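Local coordinates for protein methyltransferase (Thermus thermophilus, PDB 1WS6) that probably transfers methyl groups from S-adenosylmethionine to an RNA substrate, as a Rossmann-fold enzyme related to the RsmD family, at residues 15-20 / 50-55; 116-121 / 126-131; 132-137 / 141-146. All blocks are in the same frame, centred on the assembly; numbering follows the deposited sequence.

Contact 1: 15-20 / 50-55; sequences KVPASA and AGSGAV
The two backbones come closest where V16 passes S52, their CA atoms 5.5 Å apart, with 15-20 running as an irregular loop past the bend of 50-55. That bend belongs to the glycine-rich loop after strand 44-48, just before helix 54-61, the part of a class I Rossmann methyltransferase that usually holds S-adenosylmethionine; A50-G53 are consistent with that role here. Its backbone needs a glycine at G53, where phi is +104° and a CB would jam against the preceding carbonyl O.

S52 makes the contact alone on its side. Its CB lies 3.0 Å from K15 O, and S52 OG is 3.1 Å from K15 O and near carbons of V16 and P17. V16 lends CG1, which a chi1 of -60° brings to 3.6 Å from S52 OG. Beyond V16 the loop folds into a type I turn from P17 to A20, which is poorly ordered at its end.

N82 ties the pair from outside, taking a hydrogen bond from K15 N and giving one to S52 O. P17 CD is modelled only 2.9 Å from S52 OG, closer than carbon and oxygen comfortably sit, so this detail is doubtful.

Contact 2: 116-121 / 126-131; sequences MAPPYA and ALFGEL
The F128 ring turns its edge to selenomethionine M116: SE lies 5.2 Å from the ring centroid and 78° off the ring normal, so this is a Met-aromatic contact made at the rim. M116 O and P118 CD both come in at a slant and meet the same corner, CE2, at 3.9 Å and 4.0 Å. The other ring, that of P118, meets F128 through CD and L127 CD1 through CB and CG, the CB contact at 4.0 Å; the proline and leucine side chains run alongside one another in opposing senses.

M116 ends strand 111-116, and P118, P119 and Y120 follow in the loop beyond it. A117-P118-P119-Y120 resembles, and probably corresponds to, motif IV of N-methyltransferases, commonly (D/N)PPY, with A117 where relatives usually have Asp or Asn; in those relatives this loop borders the active site. The helix that comes next, 126-134, packs back on the strand end and the first proline through F128, L127 and L131.

From M116 the side chain leaves extended, CG anti to the backbone N (chi1 176°), and bends only at its last torsion (-94°). That path carries SE along the helix surface, 3.9 Å from F128 CD2 and 4.1 Å from L127 O. The M116 and L131 side chains meet end on, and L131 CD1 touches both M116 CB, at 4.0 Å, and SE. No hydrogen bond crosses between the segments, and apolar contact does the joining. F49 lies against both M116 and P118, while on the helix side L145 of strand 141-148 touches F128.

Contact 3: 132-137 / 141-146; sequences LASGLV and GLYVLQ
Y143 reaches from strand 141-148 toward the end of helix 126-134, its ring held between L132 and V137. This is the helix-to-strand half of a beta-alpha-beta unit, with the helix packed on the strand. Its CB already touches L132 CD2, and with chi1 at -78° CG stands anti to the carbonyl carbon, 3.6 Å from that same methyl. Farther out, L132 CD2 lies over one face of the ring, 4.0 Å from the centroid, while V137 CG2 lies over the opposite face at 3.7 Å: two CH-pi contacts that clamp the aromatic plane. CZ, the last ring carbon, meets V137 CG2 and CB.

The hydroxyl then enters the turn that follows the helix. G135, with positive phi, passes its CA 3.4 Å from Y143 OH, and L136 N lies near the ring plane, 3.2 Å from the oxygen. A water joins Y143 OH to V137 O, donating to the carbonyl at 2.7 Å. The turn has its own brace: S134 OG accepts from L136 N in an ST turn, and also bonds to L131 O.

V137 works in two directions. CG2 covers the tyrosine, while CG1 sits 3.4 Å from G141 CA, so close that a CB on G141 would clash with it.

Replacing Y143 by alanine is likely to open a gap between L132 and V137 and to leave the water without its phenolic partner. The chemistry is thus divided: the ring serves an apolar grip between helix and strand, whereas its hydroxyl brings a polar atom, met by water, to the backbone of the turn after the helix.

How the contacts relate
Along the chain the three contacts come in series; none nests in or crosses another. Contact 1 closes the longest loop: the chain leaves the loop after strand 13-14, runs through helix 25-38 and strand 44-48, and the glycine-rich loop returns to it. Contact 2 closes the short connection from strand 111-116 to helix 126-134. Contact 3 follows at once, turning the end of that helix into strand 141-148, so together they form a beta-alpha-beta crossover between neighbouring parallel strands. Contacts 2 and 3 touch: M116 N probably bonds V144 O, and L131 packs on Y143. Contact 1 stands apart, its centre about 22 Å from that of contact 3, on the opposite side of the chain's centre.

Contact 1: 15-20 / 50-55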
loop_
_atom_site.group_PDB
_atom_site.type_symbol
_atom_site.label_atom_id
_atom_site.label_comp_id
_atom_site.label_asym_id
_atom_site.label_seq_id
_atom_site.Cartn_x
_atom_site.Cartn_y
_atom_site.Cartn_z
ATOM N N LYS A 15 1.789 -2.035 -15.918
ATOM C CA LYS A 15 0.531 -2.092 -16.645
ATOM C C LYS A 15 -0.550 -1.666 -15.651
ATOM O O LYS A 15 -0.663 -2.249 -14.572
ATOM C CB LYS A 15 0.244 -3.518 -17.132
ATOM C CG LYS A 15 1.238 -4.092 -18.138
ATOM C CD LYS A 15 0.789 -5.491 -18.591
ATOM C CE LYS A 15 1.713 -6.123 -19.650
ATOM N NZ LYS A 15 3.028 -6.622 -19.121
ATOM N N VAL A 16 -1.331 -0.648 -15.996
ATOM C CA VAL A 16 -2.393 -0.181 -15.106
ATOM C C VAL A 16 -3.707 0.056 -15.847
ATOM O O VAL A 16 -3.780 0.878 -16.757
ATOM C CB VAL A 16 -1.987 1.120 -14.383
ATOM C CG1 VAL A 16 -0.742 0.879 -13.555
ATOM C CG2 VAL A 16 -1.743 2.224 -15.394
ATOM N N PRO A 17 -4.769 -0.659 -15.451
ATOM C CA PRO A 17 -6.084 -0.522 -16.089
ATOM C C PRO A 17 -6.592 0.920 -16.072
ATOM O O PRO A 17 -6.438 1.628 -15.077
ATOM C CB PRO A 17 -6.961 -1.465 -15.265
ATOM C CG PRO A 17 -6.358 -1.373 -13.907
ATOM C CD PRO A 17 -4.874 -1.434 -14.204
ATOM N N ALA A 18 -7.198 1.344 -17.178
ATOM C CA ALA A 18 -7.721 2.705 -17.304
ATOM C C ALA A 18 -8.696 3.063 -16.184
ATOM O O ALA A 18 -9.181 4.190 -16.111
ATOM C CB ALA A 18 -8.405 2.876 -18.661
ATOM N N SER A 19 -8.968 2.104 -15.307
ATOM C CA SER A 19 -9.894 2.316 -14.204
ATOM C C SER A 19 -9.213 2.704 -12.887
ATOM O O SER A 19 -9.804 2.567 -11.816
ATOM C CB SER A 19 -10.732 1.050 -13.996
ATOM O OG SER A 19 -11.704 1.233 -12.982
ATOM N N ALA A 20 -7.982 3.202 -12.961
ATOM C CA ALA A 20 -7.258 3.586 -11.751
ATOM C C ALA A 20 -7.113 5.096 -11.586
ATOM O O ALA A 20 -7.295 5.859 -12.536
ATOM C CB ALA A 20 -5.885 2.929 -11.740
ATOM N N ALA A 50 -4.374 -3.350 -3.161
ATOM C CA ALA A 50 -3.331 -3.085 -4.132
ATOM C C ALA A 50 -4.089 -3.120 -5.449
ATOM O O ALA A 50 -5.162 -3.713 -5.527
ATOM C CB ALA A 50 -2.289 -4.185 -4.087
ATOM N N GLY A 51 -3.581 -2.471 -6.480
ATOM C CA GLY A 51 -4.297 -2.534 -7.744
ATOM C C GLY A 51 -3.384 -3.300 -8.668
ATOM O O GLY A 51 -3.212 -4.513 -8.524
ATOM N N SER A 52 -2.786 -2.585 -9.611
ATOM C CA SER A 52 -1.835 -3.194 -10.519
ATOM C C SER A 52 -0.598 -3.383 -9.646
ATOM O O SER A 52 0.340 -4.078 -10.026
ATOM C CB SER A 52 -1.514 -2.244 -11.666
ATOM O OG SER A 52 -2.697 -1.816 -12.312
ATOM N N GLY A 53 -0.615 -2.738 -8.474
ATOM C CA GLY A 53 0.481 -2.844 -7.524
ATOM C C GLY A 53 1.446 -1.671 -7.403
ATOM O O GLY A 53 2.534 -1.826 -6.842
ATOM N N ALA A 54 1.054 -0.497 -7.886
ATOM C CA ALA A 54 1.935 0.670 -7.841
ATOM C C ALA A 54 2.689 0.871 -6.524
ATOM O O ALA A 54 3.918 0.951 -6.506
ATOM C CB ALA A 54 1.151 1.922 -8.181
ATOM N N VAL A 55 1.962 0.942 -5.419
ATOM C CA VAL A 55 2.604 1.164 -4.133
ATOM C C VAL A 55 3.291 -0.074 -3.557
ATOM O O VAL A 55 4.432 0.003 -3.104
ATOM C CB VAL A 55 1.590 1.759 -3.111
ATOM C CG1 VAL A 55 0.390 0.825 -2.953
ATOM C CG2 VAL A 55 2.281 2.001 -1.772
#

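Contact 2: 116-121 / 126-131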
loop_
_atom_site.group_PDB
_atom_site.type_symbol
_atom_site.label_atom_id
_atom_site.label_comp_id
_atom_site.label_asym_id
_atom_site.label_seq_id
_atom_site.Cartn_x
_atom_site.Cartn_y
_atom_site.Cartn_z
HETATM N N MSE A 116 -2.709 1.731 2.891
HETATM C CA MSE A 116 -4.012 1.473 2.314
HETATM C C MSE A 116 -4.561 2.652 1.513
HETATM O O MSE A 116 -4.759 3.743 2.041
HETATM C CB MSE A 116 -4.987 1.090 3.423
HETATM C CG MSE A 116 -6.406 0.893 2.961
HETATM SE SE MSE A 116 -7.509 0.127 4.351
HETATM C CE MSE A 116 -7.299 -1.698 3.834
ATOM N N ALA A 117 -4.797 2.421 0.228
ATOM C CA ALA A 117 -5.346 3.440 -0.652
ATOM C C ALA A 117 -6.534 2.835 -1.402
ATOM O O ALA A 117 -6.469 2.566 -2.604
ATOM C CB ALA A 117 -4.281 3.921 -1.635
ATOM N N PRO A 118 -7.639 2.604 -0.688
ATOM C CA PRO A 118 -8.834 2.026 -1.302
ATOM C C PRO A 118 -9.563 3.020 -2.196
ATOM O O PRO A 118 -9.352 4.225 -2.094
ATOM C CB PRO A 118 -9.665 1.604 -0.096
ATOM C CG PRO A 118 -9.329 2.632 0.923
ATOM C CD PRO A 118 -7.845 2.860 0.749
ATOM N N PRO A 119 -10.410 2.522 -3.109
ATOM C CA PRO A 119 -11.145 3.430 -3.990
ATOM C C PRO A 119 -12.055 4.341 -3.174
ATOM O O PRO A 119 -12.876 3.874 -2.393
ATOM C CB PRO A 119 -11.904 2.478 -4.914
ATOM C CG PRO A 119 -12.062 1.249 -4.099
ATOM C CD PRO A 119 -10.720 1.117 -3.427
ATOM N N TYR A 120 -11.880 5.642 -3.370
ATOM C CA TYR A 120 -12.617 6.690 -2.666
ATOM C C TYR A 120 -14.137 6.566 -2.590
ATOM O O TYR A 120 -14.780 7.270 -1.804
ATOM C CB TYR A 120 -12.245 8.046 -3.270
ATOM C CG TYR A 120 -10.777 8.356 -3.118
ATOM C CD1 TYR A 120 -10.202 9.458 -3.738
ATOM C CD2 TYR A 120 -9.963 7.544 -2.335
ATOM C CE1 TYR A 120 -8.847 9.738 -3.576
ATOM C CE2 TYR A 120 -8.621 7.815 -2.170
ATOM C CZ TYR A 120 -8.064 8.910 -2.789
ATOM O OH TYR A 120 -6.722 9.165 -2.612
ATOM N N ALA A 121 -14.712 5.679 -3.393
ATOM C CA ALA A 121 -16.156 5.497 -3.392
ATOM C C ALA A 121 -16.607 4.713 -2.160
ATOM O O ALA A 121 -17.759 4.825 -1.729
ATOM C CB ALA A 121 -16.597 4.774 -4.671
ATOM N N ALA A 126 -14.442 3.492 7.801
ATOM C CA ALA A 126 -14.820 2.217 8.373
ATOM C C ALA A 126 -13.686 1.273 7.958
ATOM O O ALA A 126 -13.233 0.448 8.751
ATOM C CB ALA A 126 -16.147 1.746 7.793
ATOM N N LEU A 127 -13.221 1.414 6.717
ATOM C CA LEU A 127 -12.132 0.570 6.222
ATOM C C LEU A 127 -10.851 0.793 7.018
ATOM O O LEU A 127 -10.216 -0.170 7.449
ATOM C CB LEU A 127 -11.876 0.804 4.723
ATOM C CG LEU A 127 -12.925 0.188 3.785
ATOM C CD1 LEU A 127 -12.534 0.439 2.357
ATOM C CD2 LEU A 127 -13.035 -1.312 4.034
ATOM N N PHE A 128 -10.483 2.052 7.231
ATOM C CA PHE A 128 -9.275 2.364 7.997
ATOM C C PHE A 128 -9.446 1.829 9.409
ATOM O O PHE A 128 -8.510 1.286 9.992
ATOM C CB PHE A 128 -9.041 3.879 8.052
ATOM C CG PHE A 128 -8.724 4.499 6.718
ATOM C CD1 PHE A 128 -9.059 5.824 6.458
ATOM C CD2 PHE A 128 -8.078 3.774 5.732
ATOM C CE1 PHE A 128 -8.753 6.411 5.238
ATOM C CE2 PHE A 128 -7.767 4.354 4.509
ATOM C CZ PHE A 128 -8.104 5.671 4.262
ATOM N N GLY A 129 -10.655 1.984 9.947
ATOM C CA GLY A 129 -10.948 1.508 11.286
ATOM C C GLY A 129 -10.677 0.025 11.413
ATOM O O GLY A 129 -10.108 -0.429 12.402
ATOM N N GLU A 130 -11.080 -0.736 10.402
ATOM C CA GLU A 130 -10.868 -2.180 10.393
ATOM C C GLU A 130 -9.380 -2.521 10.343
ATOM O O GLU A 130 -8.917 -3.424 11.042
ATOM C CB GLU A 130 -11.583 -2.805 9.192
ATOM C CG GLU A 130 -13.100 -2.772 9.304
ATOM C CD GLU A 130 -13.642 -3.767 10.330
ATOM O OE1 GLU A 130 -14.840 -3.658 10.679
ATOM O OE2 GLU A 130 -12.885 -4.662 10.781
ATOM N N LEU A 131 -8.630 -1.803 9.513
ATOM C CA LEU A 131 -7.197 -2.048 9.394
ATOM C C LEU A 131 -6.544 -1.767 10.745
ATOM O O LEU A 131 -5.790 -2.586 11.268
ATOM C CB LEU A 131 -6.588 -1.121 8.344
ATOM C CG LEU A 131 -5.311 -1.551 7.614
ATOM C CD1 LEU A 131 -4.596 -0.301 7.133
ATOM C CD2 LEU A 131 -4.399 -2.364 8.514
#

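Contact 3: 132-137 / 141-146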
loop_
_atom_site.group_PDB
_atom_site.type_symbol
_atom_site.label_atom_id
_atom_site.label_comp_id
_atom_site.label_asym_id
_atom_site.label_seq_id
_atom_site.Cartn_x
_atom_site.Cartn_y
_atom_site.Cartn_z
ATOM N N LEU A 132 -6.846 -0.601 11.307
ATOM C CA LEU A 132 -6.290 -0.203 12.594
ATOM C C LEU A 132 -6.607 -1.207 13.699
ATOM O O LEU A 132 -5.778 -1.451 14.570
ATOM C CB LEU A 132 -6.818 1.183 12.975
ATOM C CG LEU A 132 -6.555 2.229 11.885
ATOM C CD1 LEU A 132 -7.436 3.446 12.090
ATOM C CD2 LEU A 132 -5.091 2.605 11.880
ATOM N N ALA A 133 -7.796 -1.799 13.652
ATOM C CA ALA A 133 -8.213 -2.767 14.663
ATOM C C ALA A 133 -7.546 -4.138 14.519
ATOM O O ALA A 133 -7.415 -4.870 15.500
ATOM C CB ALA A 133 -9.731 -2.929 14.628
ATOM N N SER A 134 -7.134 -4.483 13.300
ATOM C CA SER A 134 -6.493 -5.770 13.039
ATOM C C SER A 134 -5.243 -5.943 13.886
ATOM O O SER A 134 -4.861 -7.062 14.206
ATOM C CB SER A 134 -6.098 -5.893 11.562
ATOM O OG SER A 134 -4.896 -5.185 11.287
ATOM N N GLY A 135 -4.598 -4.831 14.229
ATOM C CA GLY A 135 -3.387 -4.901 15.028
ATOM C C GLY A 135 -2.261 -5.636 14.323
ATOM O O GLY A 135 -1.425 -6.250 14.979
ATOM N N LEU A 136 -2.218 -5.563 12.995
ATOM C CA LEU A 136 -1.184 -6.262 12.230
ATOM C C LEU A 136 0.202 -5.604 12.173
ATOM O O LEU A 136 1.181 -6.264 11.833
ATOM C CB LEU A 136 -1.674 -6.518 10.808
ATOM C CG LEU A 136 -2.920 -7.398 10.648
ATOM C CD1 LEU A 136 -3.273 -7.497 9.172
ATOM C CD2 LEU A 136 -2.658 -8.795 11.241
ATOM N N VAL A 137 0.292 -4.318 12.502
ATOM C CA VAL A 137 1.578 -3.618 12.487
ATOM C C VAL A 137 2.278 -3.694 13.844
ATOM O O VAL A 137 1.707 -3.363 14.877
ATOM C CB VAL A 137 1.416 -2.129 12.106
ATOM C CG1 VAL A 137 2.759 -1.414 12.223
ATOM C CG2 VAL A 137 0.885 -2.007 10.680
ATOM N N GLY A 141 5.924 0.473 14.082
ATOM C CA GLY A 141 5.531 0.573 12.687
ATOM C C GLY A 141 4.537 1.672 12.372
ATOM O O GLY A 141 4.221 2.506 13.222
ATOM N N LEU A 142 4.033 1.655 11.141
ATOM C CA LEU A 142 3.080 2.652 10.668
ATOM C C LEU A 142 1.891 2.131 9.887
ATOM O O LEU A 142 1.984 1.126 9.186
ATOM C CB LEU A 142 3.764 3.653 9.746
ATOM C CG LEU A 142 4.519 4.845 10.297
ATOM C CD1 LEU A 142 5.062 5.644 9.124
ATOM C CD2 LEU A 142 3.587 5.692 11.161
ATOM N N TYR A 143 0.775 2.844 10.027
ATOM C CA TYR A 143 -0.446 2.584 9.276
ATOM C C TYR A 143 -0.530 3.860 8.449
ATOM O O TYR A 143 -0.547 4.963 9.001
ATOM C CB TYR A 143 -1.700 2.501 10.157
ATOM C CG TYR A 143 -1.883 1.201 10.908
ATOM C CD1 TYR A 143 -1.484 1.082 12.236
ATOM C CD2 TYR A 143 -2.448 0.090 10.289
ATOM C CE1 TYR A 143 -1.642 -0.101 12.924
ATOM C CE2 TYR A 143 -2.610 -1.106 10.973
ATOM C CZ TYR A 143 -2.203 -1.193 12.289
ATOM O OH TYR A 143 -2.332 -2.375 12.972
ATOM N N VAL A 144 -0.540 3.723 7.134
ATOM C CA VAL A 144 -0.627 4.885 6.271
ATOM C C VAL A 144 -1.919 4.790 5.488
ATOM O O VAL A 144 -2.168 3.801 4.800
ATOM C CB VAL A 144 0.547 4.945 5.290
ATOM C CG1 VAL A 144 0.395 6.167 4.391
ATOM C CG2 VAL A 144 1.866 4.988 6.061
ATOM N N LEU A 145 -2.733 5.830 5.581
ATOM C CA LEU A 145 -4.015 5.839 4.903
ATOM C C LEU A 145 -4.076 6.954 3.854
ATOM O O LEU A 145 -3.802 8.111 4.169
ATOM C CB LEU A 145 -5.110 6.020 5.963
ATOM C CG LEU A 145 -4.794 5.278 7.287
ATOM C CD1 LEU A 145 -5.763 5.675 8.400
ATOM C CD2 LEU A 145 -4.852 3.776 7.057
ATOM N N GLN A 146 -4.394 6.612 2.604
ATOM C CA GLN A 146 -4.507 7.631 1.558
ATOM C C GLN A 146 -5.988 7.882 1.343
ATOM O O GLN A 146 -6.779 6.950 1.337
ATOM C CB GLN A 146 -3.873 7.181 0.239
ATOM C CG GLN A 146 -4.046 8.217 -0.873
ATOM C CD GLN A 146 -3.528 7.753 -2.232
ATOM O OE1 GLN A 146 -4.212 7.897 -3.252
ATOM N NE2 GLN A 146 -2.310 7.213 -2.255
HETATM O O HOH W 1 -0.862 -2.611 14.938
#